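Local coordinates for protein aldehyde dehydrogenase (Burkholderia thailandensis, PDB 5J6B) that probably oxidises aldehydes to carboxylic acids with NADP as the hydride acceptor, binding the coenzyme in a cleft of its aldehyde dehydrogenase fold, at residues 301-306 with 395-400; 129-134 with 144-149. All blocks are in the same frame, centred on the assembly; numbering follows the deposited sequence. Where two conformers were deposited one is given.

Interaction 1 of 2, residues 301-306 with 395-400; sequences AHADVY and LERFSD
The Phe398 ring takes the edge of the His302 imidazole on one face in a T-shaped stack, centroids 5.1 Å apart and planes at 85°. Over one face of the imidazole sits the carbonyl oxygen of Phe398, and the weak bond from His302 NE2 to Ser399 O meets that ring obliquely. The Tyr306 ring carries the aliphatic part of Arg397 on one face, a CH-pi contact with Arg397 CG 4.2 Å from the ring centroid, and has Glu396 O at its edge; Leu395 CG approaches obliquely, 3.3 Å from Tyr306 OH. Arg397, extended from CG to NE, reaches on past the tyrosine, its guanidinium plane turned 50° from the phenol ring, until one face lies over the backbone of Ala303, with NH2 3.6 Å from Ala303 CB. Between the His302-Phe398 pair and the Tyr306-Arg397 pair, the strands ending at 302 and 398 run parallel: Ala301 N donates to Glu396 O (2.9 Å), and Phe398 N returns a bond to Ala301 O. Ala303 N donates to Phe398 O (2.8 Å), carrying the strand pairing into the start of helix 303-319. His302 is the N-cap of that helix. With CG anti to its backbone N (chi1 -165°), its ring swings back so that ND1 accepts from Asp304 N at 3.0 Å, in a nearly straight bond. Tyr306 OH is hydrogen-bonded to Glu375, while the Glu396 carboxylate is held by a hydrogen bond from Tyr384 and a salt bridge to Arg407. Because ND1 accepts, the proton of a neutral His302 would sit on NE2, consistent with the weak bond to Ser399 O; the last paired residue of the strand thus also caps the helix, its buried imidazole tying both to the neighbouring strand's end.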
ATOM      1  N   ALA A 301     -38.557   6.524   0.673  1.00 18.34           N
ATOM      2  CA  ALA A 301     -38.934   5.693  -0.464  1.00 16.53           C
ATOM      3  C   ALA A 301     -39.497   6.533  -1.599  1.00 18.59           C
ATOM      4  O   ALA A 301     -40.309   7.437  -1.370  1.00 19.93           O
ATOM      5  CB  ALA A 301     -39.969   4.640  -0.052  1.00 19.62           C
ATOM      6  N   HIS A 302     -39.089   6.199  -2.824  1.00 25.04           N
ATOM      7  CA  HIS A 302     -39.513   6.953  -3.996  1.00 17.76           C
ATOM      8  C   HIS A 302     -41.001   6.753  -4.275  1.00 18.67           C
ATOM      9  O   HIS A 302     -41.540   5.646  -4.138  1.00 19.59           O
ATOM     10  CB  HIS A 302     -38.695   6.541  -5.226  1.00 17.41           C
ATOM     11  CG  HIS A 302     -38.815   7.504  -6.369  1.00 20.76           C
ATOM     12  ND1 HIS A 302     -39.870   7.482  -7.258  1.00 20.45           N
ATOM     13  CD2 HIS A 302     -38.016   8.523  -6.763  1.00 21.03           C
ATOM     14  CE1 HIS A 302     -39.714   8.442  -8.153  1.00 21.88           C
ATOM     15  NE2 HIS A 302     -38.602   9.094  -7.871  1.00 22.79           N
ATOM     16  N   ALA A 303     -41.653   7.843  -4.693  1.00 19.52           N
ATOM     17  CA  ALA A 303     -43.086   7.844  -4.973  1.00 21.97           C
ATOM     18  C   ALA A 303     -43.494   6.733  -5.933  1.00 22.84           C
ATOM     19  O   ALA A 303     -44.597   6.193  -5.819  1.00 23.60           O
ATOM     20  CB  ALA A 303     -43.489   9.214  -5.547  1.00 21.43           C
ATOM     21  N   ASP A 304     -42.621   6.367  -6.877  1.00 22.97           N
ATOM     22  CA  ASP A 304     -42.974   5.346  -7.861  1.00 24.47           C
ATOM     23  C   ASP A 304     -43.177   3.967  -7.237  1.00 31.01           C
ATOM     24  O   ASP A 304     -43.917   3.146  -7.792  1.00 23.95           O
ATOM     25  CB  ASP A 304     -41.897   5.252  -8.938  1.00 23.34           C
ATOM     26  CG  ASP A 304     -41.919   6.424  -9.891  1.00 29.84           C
ATOM     27  OD1 ASP A 304     -42.798   7.293  -9.747  1.00 23.31           O
ATOM     28  OD2 ASP A 304     -41.072   6.449 -10.803  1.00 25.97           O
ATOM     29  N   VAL A 305     -42.503   3.670  -6.125  1.00 24.55           N
ATOM     30  CA  VAL A 305     -42.631   2.373  -5.470  1.00 26.28           C
ATOM     31  C   VAL A 305     -43.285   2.481  -4.104  1.00 28.22           C
ATOM     32  O   VAL A 305     -43.437   1.458  -3.423  1.00 23.29           O
ATOM     33  CB  VAL A 305     -41.272   1.657  -5.349  1.00 23.35           C
ATOM     34  CG1 VAL A 305     -40.627   1.463  -6.729  1.00 21.57           C
ATOM     35  CG2 VAL A 305     -40.337   2.431  -4.414  1.00 22.29           C
ATOM     36  N   TYR A 306     -43.718   3.683  -3.706  1.00 22.95           N
ATOM     37  CA  TYR A 306     -44.075   3.943  -2.316  1.00 25.25           C
ATOM     38  C   TYR A 306     -45.256   3.091  -1.868  1.00 26.99           C
ATOM     39  O   TYR A 306     -45.202   2.443  -0.817  1.00 22.67           O
ATOM     40  CB  TYR A 306     -44.392   5.427  -2.126  1.00 21.11           C
ATOM     41  CG  TYR A 306     -44.624   5.806  -0.686  1.00 26.56           C
ATOM     42  CD1 TYR A 306     -45.901   5.762  -0.125  1.00 26.87           C
ATOM     43  CD2 TYR A 306     -43.567   6.198   0.122  1.00 22.87           C
ATOM     44  CE1 TYR A 306     -46.111   6.106   1.200  1.00 25.09           C
ATOM     45  CE2 TYR A 306     -43.770   6.545   1.452  1.00 24.33           C
ATOM     46  CZ  TYR A 306     -45.039   6.497   1.985  1.00 24.03           C
ATOM     47  OH  TYR A 306     -45.241   6.852   3.305  1.00 26.43           O
ATOM     48  N   LEU A 395     -41.464   6.044   7.877  1.00 20.17           N
ATOM     49  CA  LEU A 395     -41.539   5.976   6.423  1.00 22.58           C
ATOM     50  C   LEU A 395     -41.870   7.358   5.864  1.00 24.24           C
ATOM     51  O   LEU A 395     -42.852   7.979   6.277  1.00 19.54           O
ATOM     52  CB  LEU A 395     -42.589   4.945   5.990  1.00 19.92           C
ATOM     53  CG  LEU A 395     -42.876   4.795   4.485  1.00 22.38           C
ATOM     54  CD1 LEU A 395     -41.637   4.381   3.691  1.00 17.94           C
ATOM     55  CD2 LEU A 395     -44.002   3.793   4.268  1.00 26.91           C
ATOM     56  N   GLU A 396     -41.044   7.851   4.946  1.00 21.93           N
ATOM     57  CA  GLU A 396     -41.339   9.100   4.263  1.00 23.17           C
ATOM     58  C   GLU A 396     -41.119   8.904   2.768  1.00 21.99           C
ATOM     59  O   GLU A 396     -40.493   7.935   2.328  1.00 19.33           O
ATOM     60  CB  GLU A 396     -40.490  10.268   4.800  1.00 19.09           C
ATOM     61  CG  GLU A 396     -38.977  10.100   4.590  1.00 18.68           C
ATOM     62  CD  GLU A 396     -38.161  11.198   5.264  1.00 28.93           C
ATOM     63  OE1 GLU A 396     -37.343  10.889   6.167  1.00 20.70           O
ATOM     64  OE2 GLU A 396     -38.344  12.378   4.895  1.00 31.02           O
ATOM     65  N   ARG A 397     -41.637   9.853   1.998  1.00 21.31           N
ATOM     66  CA  ARG A 397     -41.798   9.741   0.558  1.00 23.17           C
ATOM     67  C   ARG A 397     -41.007  10.840  -0.140  1.00 26.74           C
ATOM     68  O   ARG A 397     -41.007  11.992   0.309  1.00 25.38           O
ATOM     69  CB  ARG A 397     -43.287   9.857   0.207  1.00 22.57           C
ATOM     70  CG  ARG A 397     -43.679   9.704  -1.245  1.00 23.53           C
ATOM     71  CD  ARG A 397     -45.192   9.900  -1.343  1.00 26.15           C
ATOM     72  NE  ARG A 397     -45.657   9.889  -2.722  1.00 36.43           N
ATOM     73  CZ  ARG A 397     -46.543   9.029  -3.215  1.00 48.17           C
ATOM     74  NH1 ARG A 397     -47.091   8.096  -2.435  1.00 42.70           N
ATOM     75  NH2 ARG A 397     -46.894   9.116  -4.495  1.00 48.41           N
ATOM     76  N   PHE A 398     -40.341  10.498  -1.243  1.00 19.03           N
ATOM     77  CA  PHE A 398     -39.644  11.510  -2.039  1.00 22.07           C
ATOM     78  C   PHE A 398     -39.817  11.204  -3.520  1.00 21.08           C
ATOM     79  O   PHE A 398     -40.346  10.157  -3.905  1.00 21.16           O
ATOM     80  CB  PHE A 398     -38.144  11.585  -1.701  1.00 20.45           C
ATOM     81  CG  PHE A 398     -37.306  10.532  -2.398  1.00 23.77           C
ATOM     82  CD1 PHE A 398     -37.261   9.224  -1.916  1.00 16.87           C
ATOM     83  CD2 PHE A 398     -36.569  10.853  -3.532  1.00 18.11           C
ATOM     84  CE1 PHE A 398     -36.488   8.260  -2.560  1.00 24.38           C
ATOM     85  CE2 PHE A 398     -35.803   9.898  -4.189  1.00 22.97           C
ATOM     86  CZ  PHE A 398     -35.755   8.606  -3.708  1.00 22.91           C
ATOM     87  N   SER A 399     -39.336  12.133  -4.353  1.00 21.01           N
ATOM     88  CA  SER A 399     -39.329  11.947  -5.796  1.00 24.20           C
ATOM     89  C   SER A 399     -38.008  12.425  -6.403  1.00 26.78           C
ATOM     90  O   SER A 399     -37.500  11.830  -7.358  1.00 32.30           O
ATOM     91  CB  SER A 399     -40.509  12.687  -6.424  1.00 26.28           C
ATOM     92  OG  SER A 399     -40.408  12.664  -7.829  1.00 37.65           O
ATOM     93  N   ASP A 400     -37.446  13.496  -5.860  1.00 20.47           N
ATOM     94  CA  ASP A 400     -36.184  14.051  -6.342  1.00 22.52           C
ATOM     95  C   ASP A 400     -35.010  13.441  -5.579  1.00 22.06           C
ATOM     96  O   ASP A 400     -34.989  13.468  -4.342  1.00 19.55           O
ATOM     97  CB  ASP A 400     -36.203  15.570  -6.174  1.00 20.00           C
ATOM     98  CG  ASP A 400     -34.957  16.223  -6.700  1.00 38.73           C
ATOM     99  OD1 ASP A 400     -34.911  16.505  -7.909  1.00 37.77           O
ATOM    100  OD2 ASP A 400     -34.023  16.445  -5.906  1.00 41.59           O
TER

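Interaction 2 of 2, residues 129-134 with 144-149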
ATOM      1  N   GLY A 129       4.555  -1.837   8.034  1.00 27.69           N
ATOM      2  CA  GLY A 129       5.631  -0.874   8.111  1.00 29.71           C
ATOM      3  C   GLY A 129       5.909  -0.335   6.717  1.00 26.24           C
ATOM      4  O   GLY A 129       5.211  -0.663   5.752  1.00 30.15           O
ATOM      5  N   GLY A 130       6.954   0.479   6.617  1.00 24.31           N
ATOM      6  CA  GLY A 130       7.230   1.047   5.311  1.00 26.57           C
ATOM      7  C   GLY A 130       8.634   1.581   5.136  1.00 24.26           C
ATOM      8  O   GLY A 130       9.405   1.736   6.086  1.00 20.01           O
ATOM      9  N   LEU A 131       8.953   1.828   3.868  1.00 13.27           N
ATOM     10  CA  LEU A 131      10.132   2.553   3.434  1.00 19.81           C
ATOM     11  C   LEU A 131       9.686   3.911   2.911  1.00 27.47           C
ATOM     12  O   LEU A 131       8.607   4.038   2.326  1.00 33.02           O
ATOM     13  CB  LEU A 131      10.862   1.802   2.319  1.00 28.26           C
ATOM     14  CG  LEU A 131      12.231   1.216   2.658  1.00 36.82           C
ATOM     15  CD1 LEU A 131      12.044   0.093   3.631  1.00 34.58           C
ATOM     16  CD2 LEU A 131      12.960   0.734   1.414  1.00 37.87           C
ATOM     17  N   VAL A 132      10.518   4.922   3.118  1.00 21.12           N
ATOM     18  CA  VAL A 132      10.245   6.266   2.619  1.00 28.69           C
ATOM     19  C   VAL A 132      11.485   6.743   1.882  1.00 18.65           C
ATOM     20  O   VAL A 132      12.588   6.699   2.438  1.00 17.88           O
ATOM     21  CB  VAL A 132       9.905   7.254   3.756  1.00 32.35           C
ATOM     22  CG1 VAL A 132       9.331   8.548   3.186  1.00 36.97           C
ATOM     23  CG2 VAL A 132       8.962   6.645   4.772  1.00 40.00           C
ATOM     24  N   ASN A 133      11.325   7.185   0.635  1.00 17.60           N
ATOM     25  CA  ASN A 133      12.438   7.842  -0.038  0.80 18.31           C
ATOM     26  C   ASN A 133      12.552   9.262   0.489  1.00 15.33           C
ATOM     27  O   ASN A 133      11.625  10.065   0.346  1.00 18.48           O
ATOM     28  CB  ASN A 133      12.300   7.885  -1.554  0.80 20.98           C
ATOM     29  CG  ASN A 133      13.353   8.798  -2.182  0.80 26.88           C
ATOM     30  OD1 ASN A 133      14.561   8.549  -2.074  0.80 25.78           O
ATOM     31  ND2 ASN A 133      12.902   9.892  -2.784  0.80 29.59           N
ATOM     32  N   LEU A 134      13.687   9.564   1.110  1.00 17.13           N
ATOM     33  CA  LEU A 134      13.924  10.894   1.651  1.00 19.47           C
ATOM     34  C   LEU A 134      14.782  11.766   0.751  1.00 20.67           C
ATOM     35  O   LEU A 134      14.955  12.951   1.055  1.00 15.92           O
ATOM     36  CB  LEU A 134      14.593  10.792   3.022  1.00 14.95           C
ATOM     37  CG  LEU A 134      13.903   9.860   4.014  1.00 20.49           C
ATOM     38  CD1 LEU A 134      14.683   9.864   5.309  1.00 17.14           C
ATOM     39  CD2 LEU A 134      12.446  10.285   4.235  1.00 23.28           C
ATOM     40  N   SER A 144      17.874   7.779   4.055  1.00 21.07           N
ATOM     41  CA  SER A 144      16.799   6.859   3.736  1.00 18.05           C
ATOM     42  C   SER A 144      15.921   6.675   4.965  1.00 18.97           C
ATOM     43  O   SER A 144      16.381   6.810   6.102  1.00 18.37           O
ATOM     44  CB  SER A 144      17.344   5.504   3.236  1.00 17.02           C
ATOM     45  OG  SER A 144      18.198   4.921   4.201  1.00 30.16           O
ATOM     46  N   GLY A 145      14.658   6.371   4.724  1.00 18.15           N
ATOM     47  CA  GLY A 145      13.660   6.309   5.781  1.00 16.73           C
ATOM     48  C   GLY A 145      13.016   4.942   5.881  1.00 16.38           C
ATOM     49  O   GLY A 145      12.684   4.323   4.864  1.00 17.94           O
ATOM     50  N   TYR A 146      12.838   4.484   7.121  1.00 14.45           N
ATOM     51  CA  TYR A 146      12.158   3.237   7.460  1.00 19.36           C
ATOM     52  C   TYR A 146      11.203   3.525   8.606  1.00 14.12           C
ATOM     53  O   TYR A 146      11.575   4.222   9.552  1.00 17.55           O
ATOM     54  CB  TYR A 146      13.163   2.133   7.897  1.00 21.80           C
ATOM     55  CG  TYR A 146      14.344   2.007   6.971  1.00 23.88           C
ATOM     56  CD1 TYR A 146      14.373   1.034   5.981  1.00 26.48           C
ATOM     57  CD2 TYR A 146      15.425   2.882   7.067  1.00 25.32           C
ATOM     58  CE1 TYR A 146      15.444   0.929   5.114  1.00 30.43           C
ATOM     59  CE2 TYR A 146      16.501   2.790   6.200  1.00 25.90           C
ATOM     60  CZ  TYR A 146      16.505   1.811   5.226  1.00 32.88           C
ATOM     61  OH  TYR A 146      17.571   1.710   4.358  1.00 37.94           O
ATOM     62  N   TYR A 147       9.983   2.991   8.550  1.00 13.76           N
ATOM     63  CA  TYR A 147       9.118   3.161   9.709  1.00 19.53           C
ATOM     64  C   TYR A 147       8.408   1.853  10.029  1.00 15.03           C
ATOM     65  O   TYR A 147       8.088   1.063   9.139  1.00 14.49           O
ATOM     66  CB  TYR A 147       8.094   4.310   9.517  1.00 16.92           C
ATOM     67  CG  TYR A 147       7.061   4.066   8.435  1.00 22.76           C
ATOM     68  CD1 TYR A 147       5.882   3.374   8.712  1.00 26.41           C
ATOM     69  CD2 TYR A 147       7.260   4.527   7.139  1.00 31.76           C
ATOM     70  CE1 TYR A 147       4.941   3.140   7.722  1.00 27.34           C
ATOM     71  CE2 TYR A 147       6.321   4.302   6.145  1.00 34.10           C
ATOM     72  CZ  TYR A 147       5.165   3.609   6.443  1.00 37.70           C
ATOM     73  OH  TYR A 147       4.231   3.384   5.456  1.00 45.90           O
ATOM     74  N   LYS A 148       8.181   1.623  11.315  1.00 21.07           N
ATOM     75  CA  LYS A 148       7.372   0.505  11.772  1.00 21.19           C
ATOM     76  C   LYS A 148       6.397   1.032  12.810  1.00 23.61           C
ATOM     77  O   LYS A 148       6.585   2.117  13.364  1.00 22.92           O
ATOM     78  CB  LYS A 148       8.233  -0.622  12.361  1.00 20.19           C
ATOM     79  CG  LYS A 148       9.034  -0.219  13.588  1.00 25.54           C
ATOM     80  CD  LYS A 148       9.914  -1.375  14.073  1.00 36.54           C
ATOM     81  CE  LYS A 148      10.870  -0.948  15.172  1.00 37.08           C
ATOM     82  NZ  LYS A 148      11.769  -2.079  15.554  1.00 40.41           N
ATOM     83  N   ARG A 149       5.360   0.251  13.080  1.00 19.88           N
ATOM     84  CA  ARG A 149       4.358   0.607  14.074  1.00 23.23           C
ATOM     85  C   ARG A 149       4.689  -0.074  15.394  1.00 23.64           C
ATOM     86  O   ARG A 149       5.030  -1.261  15.416  1.00 23.69           O
ATOM     87  CB  ARG A 149       2.965   0.205  13.593  1.00 21.52           C
ATOM     88  CG  ARG A 149       2.591   0.872  12.325  1.00 20.82           C
ATOM     89  CD  ARG A 149       1.186   0.510  11.898  1.00 27.84           C
ATOM     90  NE  ARG A 149       0.638   1.518  10.996  1.00 43.09           N
ATOM     91  CZ  ARG A 149       0.147   2.683  11.404  1.00 43.59           C
ATOM     92  NH1 ARG A 149       0.136   2.992  12.703  1.00 38.55           N
ATOM     93  NH2 ARG A 149      -0.335   3.540  10.516  1.00 41.54           N
TER
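Tyr147 has CG between its backbone N and carbonyl carbon (chi1 66°), which lays the ring across the neighbouring strand with one face over Gly130. Gly130 CA stands 3.7 Å from the ring centroid in a CH-pi contact, the ring lying directly on the backbone of this glycine. At the edge of the same ring, near its plane, Val132 CG2 lies 3.6 Å from Tyr147 CD2. On the other face of the sheet Tyr146, its CG anti to the carbonyl carbon, runs alongside Leu131, whose CD1 comes within 3.4 Å of Tyr146 CD1. Leu134 sets CD1 against the backbone joining Ser144 and Gly145. Paired bonds link Gly130 with Tyr147, both 2.8 Å between N and O; Val132 N to Gly145 O matches them, whereas the return bond from Gly145 N is more bent. Leu131 and Tyr146 pack on their counterparts in the second subunit, and Lys148 NZ forms a salt bridge with Asp432 of the third. This is an antiparallel beta hairpin, extended by strand 475-483 into the three-stranded sheet of the oligomerisation domain characteristic of aldehyde dehydrogenases.

Interaction 2 comes first along the chain, pairing neighbouring strands of a hairpin; interaction 1 follows and joins two segments with 88 residues between them. Their centres are 52 Å apart and their nearest atoms about 38 Å, so the two do not touch. They belong to different sheets: 129-134 and 144-149 to the antiparallel sheet completed by strand 475-483; strands 298-302 and 392-398, which carry interaction 1, to the mixed sheet that also holds strands 263-266 and 368-375. The first sheet meets other subunits of the four-chain assembly, whereas no other chain of it touches interaction 1. One contact therefore serves assembly, the other the internal build of an alpha/beta domain.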